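Local coordinates for protein SidF, inhibitor of growth family, member 3 (Legionella pneumophila subsp. pneumophila, PDB 4FYE) that removes phosphate from phosphoinositide lipids by hydrolysis, probably acting as a 3-phosphatase on phosphatidylinositol 3,4,5-trisphosphate, at residues S277-A282 with F377-Q382; S56-H61 with D697-T702. The protein carries 1 engineered substitution. All blocks are in the same frame, centred on the assembly; numbering follows the deposited sequence.

Contact 1: S277-A282 with F377-Q382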
loop_
_atom_site.group_PDB
_atom_site.type_symbol
_atom_site.label_atom_id
_atom_site.label_comp_id
_atom_site.label_asym_id
_atom_site.label_seq_id
_atom_site.Cartn_x
_atom_site.Cartn_y
_atom_site.Cartn_z
ATOM N N SER A 277 11.943 -14.463 4.190
ATOM C CA SER A 277 12.073 -15.832 4.674
ATOM C C SER A 277 13.473 -16.399 4.500
ATOM O O SER A 277 13.976 -17.129 5.347
ATOM C CB SER A 277 11.067 -16.728 3.958
ATOM O OG SER A 277 11.089 -16.494 2.563
ATOM N N ASP A 278 14.101 -16.052 3.393
ATOM C CA ASP A 278 15.393 -16.603 3.041
ATOM C C ASP A 278 16.433 -16.175 4.069
ATOM O O ASP A 278 17.519 -16.739 4.141
ATOM C CB ASP A 278 15.790 -16.161 1.633
ATOM C CG ASP A 278 14.829 -16.664 0.573
ATOM O OD1 ASP A 278 15.095 -17.730 -0.015
ATOM O OD2 ASP A 278 13.803 -15.999 0.330
ATOM N N PHE A 279 16.082 -15.167 4.855
ATOM C CA PHE A 279 16.992 -14.486 5.773
ATOM C C PHE A 279 17.646 -15.301 6.892
ATOM O O PHE A 279 18.784 -15.034 7.258
ATOM C CB PHE A 279 16.284 -13.286 6.392
ATOM C CG PHE A 279 17.021 -12.002 6.213
ATOM C CD1 PHE A 279 18.279 -11.839 6.749
ATOM C CD2 PHE A 279 16.460 -10.963 5.500
ATOM C CE1 PHE A 279 18.967 -10.658 6.584
ATOM C CE2 PHE A 279 17.143 -9.779 5.329
ATOM C CZ PHE A 279 18.399 -9.626 5.873
ATOM N N LYS A 280 16.932 -16.251 7.473
ATOM C CA LYS A 280 17.422 -16.917 8.675
ATOM C C LYS A 280 18.744 -17.657 8.488
ATOM O O LYS A 280 18.965 -18.319 7.474
ATOM C CB LYS A 280 16.378 -17.907 9.180
ATOM C CG LYS A 280 16.297 -19.182 8.358
ATOM C CD LYS A 280 15.684 -20.322 9.157
ATOM C CE LYS A 280 16.312 -21.661 8.794
ATOM N NZ LYS A 280 15.798 -22.778 9.635
ATOM N N GLY A 281 19.616 -17.545 9.486
ATOM C CA GLY A 281 20.855 -18.299 9.513
ATOM C C GLY A 281 21.705 -18.135 8.273
ATOM O O GLY A 281 22.186 -19.116 7.716
ATOM N N ALA A 282 21.870 -16.904 7.816
ATOM C CA ALA A 282 22.501 -16.684 6.535
ATOM C C ALA A 282 23.888 -16.049 6.650
ATOM O O ALA A 282 24.110 -15.164 7.466
ATOM C CB ALA A 282 21.606 -15.831 5.670
ATOM N N PHE A 377 13.666 -2.245 7.126
ATOM C CA PHE A 377 13.862 -0.811 7.156
ATOM C C PHE A 377 15.134 -0.527 6.393
ATOM O O PHE A 377 15.137 0.200 5.406
ATOM C CB PHE A 377 13.908 -0.255 8.592
ATOM C CG PHE A 377 14.560 1.096 8.689
ATOM C CD1 PHE A 377 13.934 2.214 8.176
ATOM C CD2 PHE A 377 15.811 1.235 9.253
ATOM C CE1 PHE A 377 14.518 3.465 8.256
ATOM C CE2 PHE A 377 16.429 2.490 9.317
ATOM C CZ PHE A 377 15.776 3.618 8.822
ATOM N N GLU A 378 16.206 -1.142 6.846
ATOM C CA GLU A 378 17.533 -0.773 6.374
ATOM C C GLU A 378 17.807 -1.019 4.880
ATOM O O GLU A 378 18.320 -0.124 4.211
ATOM C CB GLU A 378 18.611 -1.367 7.250
ATOM C CG GLU A 378 19.276 -0.291 8.068
ATOM C CD GLU A 378 20.204 -0.842 9.140
ATOM O OE1 GLU A 378 21.187 -1.568 8.808
ATOM O OE2 GLU A 378 19.962 -0.518 10.328
ATOM N N TYR A 379 17.403 -2.171 4.344
ATOM C CA TYR A 379 17.681 -2.495 2.949
ATOM C C TYR A 379 16.869 -1.665 1.973
ATOM O O TYR A 379 17.322 -1.367 0.857
ATOM C CB TYR A 379 17.390 -3.952 2.692
ATOM C CG TYR A 379 18.361 -4.912 3.329
ATOM C CD1 TYR A 379 19.217 -4.498 4.351
ATOM C CD2 TYR A 379 18.438 -6.231 2.912
ATOM C CE1 TYR A 379 20.132 -5.361 4.930
ATOM C CE2 TYR A 379 19.300 -7.103 3.540
ATOM C CZ TYR A 379 20.138 -6.642 4.526
ATOM O OH TYR A 379 21.016 -7.458 5.082
ATOM N N VAL A 380 15.656 -1.320 2.377
ATOM C CA VAL A 380 14.738 -0.701 1.453
ATOM C C VAL A 380 15.148 0.747 1.413
ATOM O O VAL A 380 15.350 1.321 0.326
ATOM C CB VAL A 380 13.259 -0.912 1.878
ATOM C CG1 VAL A 380 12.357 0.085 1.183
ATOM C CG2 VAL A 380 12.781 -2.341 1.617
ATOM N N ARG A 381 15.355 1.330 2.591
ATOM C CA ARG A 381 15.828 2.712 2.672
ATOM C C ARG A 381 17.163 2.945 1.913
ATOM O O ARG A 381 17.345 3.954 1.271
ATOM C CB ARG A 381 15.835 3.169 4.137
ATOM C CG ARG A 381 17.071 3.885 4.615
ATOM C CD ARG A 381 17.050 5.347 4.271
ATOM N NE ARG A 381 18.333 5.769 3.716
ATOM C CZ ARG A 381 19.488 5.088 3.723
ATOM N NH1 ARG A 381 19.597 3.891 4.282
ATOM N NH2 ARG A 381 20.558 5.624 3.155
ATOM N N GLN A 382 18.047 1.970 1.909
ATOM C CA GLN A 382 19.317 2.101 1.200
ATOM C C GLN A 382 19.133 2.003 -0.333
ATOM O O GLN A 382 19.715 2.806 -1.107
ATOM C CB GLN A 382 20.266 1.039 1.754
ATOM C CG GLN A 382 21.480 0.693 0.923
ATOM C CD GLN A 382 22.476 -0.201 1.661
ATOM O OE1 GLN A 382 23.693 -0.091 1.428
ATOM N NE2 GLN A 382 21.979 -1.067 2.573
#

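Contact 2: S56-H61 with D697-T702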
loop_
_atom_site.group_PDB
_atom_site.type_symbol
_atom_site.label_atom_id
_atom_site.label_comp_id
_atom_site.label_asym_id
_atom_site.label_seq_id
_atom_site.Cartn_x
_atom_site.Cartn_y
_atom_site.Cartn_z
ATOM N N SER A 56 -22.449 -2.459 0.656
ATOM C CA SER A 56 -22.926 -2.507 2.056
ATOM C C SER A 56 -24.441 -2.728 2.087
ATOM O O SER A 56 -25.164 -2.107 1.319
ATOM C CB SER A 56 -22.586 -1.233 2.824
ATOM O OG SER A 56 -21.182 -1.121 2.981
ATOM N N GLN A 57 -24.867 -3.643 2.953
ATOM C CA GLN A 57 -26.248 -3.820 3.404
ATOM C C GLN A 57 -26.270 -3.591 4.948
ATOM O O GLN A 57 -25.239 -3.712 5.623
ATOM C CB GLN A 57 -26.756 -5.238 3.071
ATOM C CG GLN A 57 -26.820 -5.666 1.587
ATOM C CD GLN A 57 -27.651 -4.718 0.704
ATOM O OE1 GLN A 57 -27.300 -4.456 -0.445
ATOM N NE2 GLN A 57 -28.749 -4.201 1.237
ATOM N N TYR A 58 -27.438 -3.261 5.502
ATOM C CA TYR A 58 -27.552 -2.886 6.898
ATOM C C TYR A 58 -28.754 -3.531 7.496
ATOM O O TYR A 58 -29.658 -3.849 6.777
ATOM C CB TYR A 58 -27.741 -1.381 7.018
ATOM C CG TYR A 58 -26.628 -0.622 6.380
ATOM C CD1 TYR A 58 -26.749 -0.140 5.056
ATOM C CD2 TYR A 58 -25.427 -0.382 7.089
ATOM C CE1 TYR A 58 -25.698 0.563 4.468
ATOM C CE2 TYR A 58 -24.405 0.316 6.518
ATOM C CZ TYR A 58 -24.527 0.746 5.229
ATOM O OH TYR A 58 -23.494 1.379 4.693
ATOM N N ASP A 59 -28.773 -3.683 8.814
ATOM C CA ASP A 59 -29.970 -4.114 9.529
ATOM C C ASP A 59 -30.889 -2.906 9.855
ATOM O O ASP A 59 -30.577 -1.758 9.527
ATOM C CB ASP A 59 -29.575 -4.851 10.816
ATOM C CG ASP A 59 -28.874 -3.939 11.840
ATOM O OD1 ASP A 59 -28.967 -2.679 11.756
ATOM O OD2 ASP A 59 -28.196 -4.490 12.738
ATOM N N LYS A 60 -31.977 -3.167 10.562
ATOM C CA LYS A 60 -32.949 -2.120 10.840
ATOM C C LYS A 60 -32.386 -1.033 11.740
ATOM O O LYS A 60 -33.011 0.040 11.906
ATOM C CB LYS A 60 -34.191 -2.665 11.549
ATOM C CG LYS A 60 -34.479 -4.145 11.386
ATOM C CD LYS A 60 -35.858 -4.407 11.988
ATOM C CE LYS A 60 -35.762 -4.888 13.405
ATOM N NZ LYS A 60 -34.698 -5.920 13.435
ATOM N N HIS A 61 -31.251 -1.315 12.367
ATOM C CA HIS A 61 -30.600 -0.318 13.190
ATOM C C HIS A 61 -29.591 0.483 12.438
ATOM O O HIS A 61 -28.975 1.379 13.002
ATOM C CB HIS A 61 -29.997 -0.969 14.409
ATOM C CG HIS A 61 -31.036 -1.474 15.374
ATOM N ND1 HIS A 61 -31.407 -2.782 15.441
ATOM C CD2 HIS A 61 -31.804 -0.796 16.322
ATOM C CE1 HIS A 61 -32.372 -2.927 16.383
ATOM N NE2 HIS A 61 -32.614 -1.711 16.917
ATOM N N ASP A 697 -16.073 4.926 9.364
ATOM C CA ASP A 697 -14.993 4.054 9.730
ATOM C C ASP A 697 -15.522 2.593 9.638
ATOM O O ASP A 697 -14.804 1.730 9.249
ATOM C CB ASP A 697 -14.446 4.439 11.125
ATOM C CG ASP A 697 -13.003 3.940 11.375
ATOM O OD1 ASP A 697 -12.208 3.774 10.402
ATOM O OD2 ASP A 697 -12.642 3.753 12.564
ATOM N N ARG A 698 -16.810 2.367 9.924
ATOM C CA ARG A 698 -17.395 1.054 9.909
ATOM C C ARG A 698 -17.322 0.488 8.531
ATOM O O ARG A 698 -17.210 -0.718 8.360
ATOM C CB ARG A 698 -18.835 1.061 10.425
ATOM C CG ARG A 698 -18.894 1.181 11.938
ATOM C CD ARG A 698 -20.298 1.154 12.411
ATOM N NE ARG A 698 -20.371 1.120 13.872
ATOM C CZ ARG A 698 -21.529 1.182 14.559
ATOM N NH1 ARG A 698 -22.672 1.317 13.895
ATOM N NH2 ARG A 698 -21.549 1.102 15.914
ATOM N N GLU A 699 -17.242 1.331 7.535
ATOM C CA GLU A 699 -17.321 0.795 6.172
ATOM C C GLU A 699 -15.985 0.141 5.779
ATOM O O GLU A 699 -15.961 -0.862 5.052
ATOM C CB GLU A 699 -17.671 1.885 5.157
ATOM C CG GLU A 699 -19.034 2.569 5.285
ATOM C CD GLU A 699 -20.183 1.605 5.083
ATOM O OE1 GLU A 699 -21.311 2.034 5.316
ATOM O OE2 GLU A 699 -19.982 0.412 4.723
ATOM N N LEU A 700 -14.890 0.696 6.295
ATOM C CA LEU A 700 -13.545 0.457 5.754
ATOM C C LEU A 700 -12.924 -0.916 6.025
ATOM O O LEU A 700 -11.919 -1.276 5.427
ATOM C CB LEU A 700 -12.615 1.572 6.209
ATOM C CG LEU A 700 -13.340 2.899 6.027
ATOM C CD1 LEU A 700 -12.570 3.990 6.748
ATOM C CD2 LEU A 700 -13.463 3.208 4.539
ATOM N N THR A 701 -13.495 -1.755 6.872
ATOM C CA THR A 701 -12.783 -3.064 7.081
ATOM C C THR A 701 -13.143 -4.054 6.019
ATOM O O THR A 701 -12.475 -5.106 5.824
ATOM C CB THR A 701 -13.059 -3.673 8.440
ATOM O OG1 THR A 701 -14.367 -3.227 8.857
ATOM C CG2 THR A 701 -11.967 -3.175 9.439
ATOM N N THR A 702 -14.162 -3.725 5.267
ATOM C CA THR A 702 -14.653 -4.726 4.347
ATOM C C THR A 702 -13.715 -5.026 3.180
ATOM O O THR A 702 -13.473 -6.198 2.892
ATOM C CB THR A 702 -16.194 -4.644 4.081
ATOM O OG1 THR A 702 -16.451 -4.211 2.783
ATOM C CG2 THR A 702 -16.882 -3.779 5.050
#

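Contact 1: S277-A282 with F377-Q382
Phe-279 and Tyr-379 reach toward one another from opposite directions and make the whole of this contact, each giving up a similar share of the 79 Å² buried between 277-282 and 377-382. Two long aromatic side chains span the 12.3 Å between their CA atoms, and they meet at their outer parts. The leading atom of Phe-279 is CZ, which rests 3.6 Å from CE2 of Tyr-379 and 3.7 Å from CZ of the same ring. One step back on the phenyl, CE2 of Phe-279 lies 3.9 Å from CE2 of Tyr-379. The phenol oxygen arrives at the phenyl rim, near the plane of that ring, with OH of Tyr-379 3.5 Å from CZ of Phe-279. The two planes are inclined at 39° and the ring centroids lie 5.7 Å apart, an oblique van der Waals contact.

The torsions account for the approach. In Phe-279, chi1 of -125° falls between staggered positions and extends the ring from the 3-10 turn toward helix 373-387. In Tyr-379, CG lies anti to the carbonyl carbon, beside the backbone N (chi1 -71°), and this swings the phenol out from the helix.

Ile-290 of helix 284-311 touches both rings, Asn-372 adjoins Phe-279 and Met-274 adjoins Tyr-379; these neighbours help enclose the pair, and both residues are buried. Phe-377, from another part of the helix surface, packs on Met-414 and Ser-416 of strand 402-416. The arrangement is that of a helix layered on a sheet in a mixed alpha-beta fold: residues of helix 373-387 face the sheet, while Tyr-379 receives an aromatic side chain from the connection between strand 260-268 and helix 284-311.

Contact 2: S56-H61 with D697-T702
Glu-699 presents its carboxylate to two hydroxyls, those of Ser-56 and Tyr-58, so that each oxygen has its own donor, joining the loop after strand 50-55 to the region where helices 692-699 and 701-712 meet. From CB, chi1 sets CG anti to the carbonyl carbon, beside the backbone N, and the bend at chi2 (-63°) directs CD and its oxygens toward the loop. CD faces both donors, 3.3 Å from OH of Tyr-58 and 3.6 Å from OG of Ser-56. At the tip, OE2 accepts a hydrogen bond of 2.6 Å from OG of Ser-56, which comes from the syn side but 31° out of the carboxylate plane; CB of Ser-56 follows at 3.6 Å from OE2. The other oxygen, OE1, accepts the hydrogen bond from OH of Tyr-58 at the edge of the ring, whose plane stands 87° from that of the carboxylate. The modelled separation of 2.4 Å between OH of Tyr-58 and OE1 is very short, and its exact value is doubtful. OG of Ser-56 is also hydrogen-bonded to NE2 of His-187. Donation to both oxygens would limit rotation of the carboxylate and probably stabilises its negative charge at this partly buried site.

The two contacts lie on opposite sides of the chain's centre, with their own centres 39 Å apart, and do not touch. Both involve loops that leave strands of the six-stranded sheet: contact 1 follows an outermost strand, 260-268, and contact 2 follows strand 50-55. Their partners differ, being helix 373-387 beside the four-stranded sheet in the first and the region of helices 692-699 and 701-712, far along the chain, in the second. Contact 1 is wholly buried, chiefly aromatic van der Waals packing that includes a phenol oxygen. Contact 2 is partly buried and polar, with a buried acid accepting hydrogen bonds from hydroxyls of a more exposed loop.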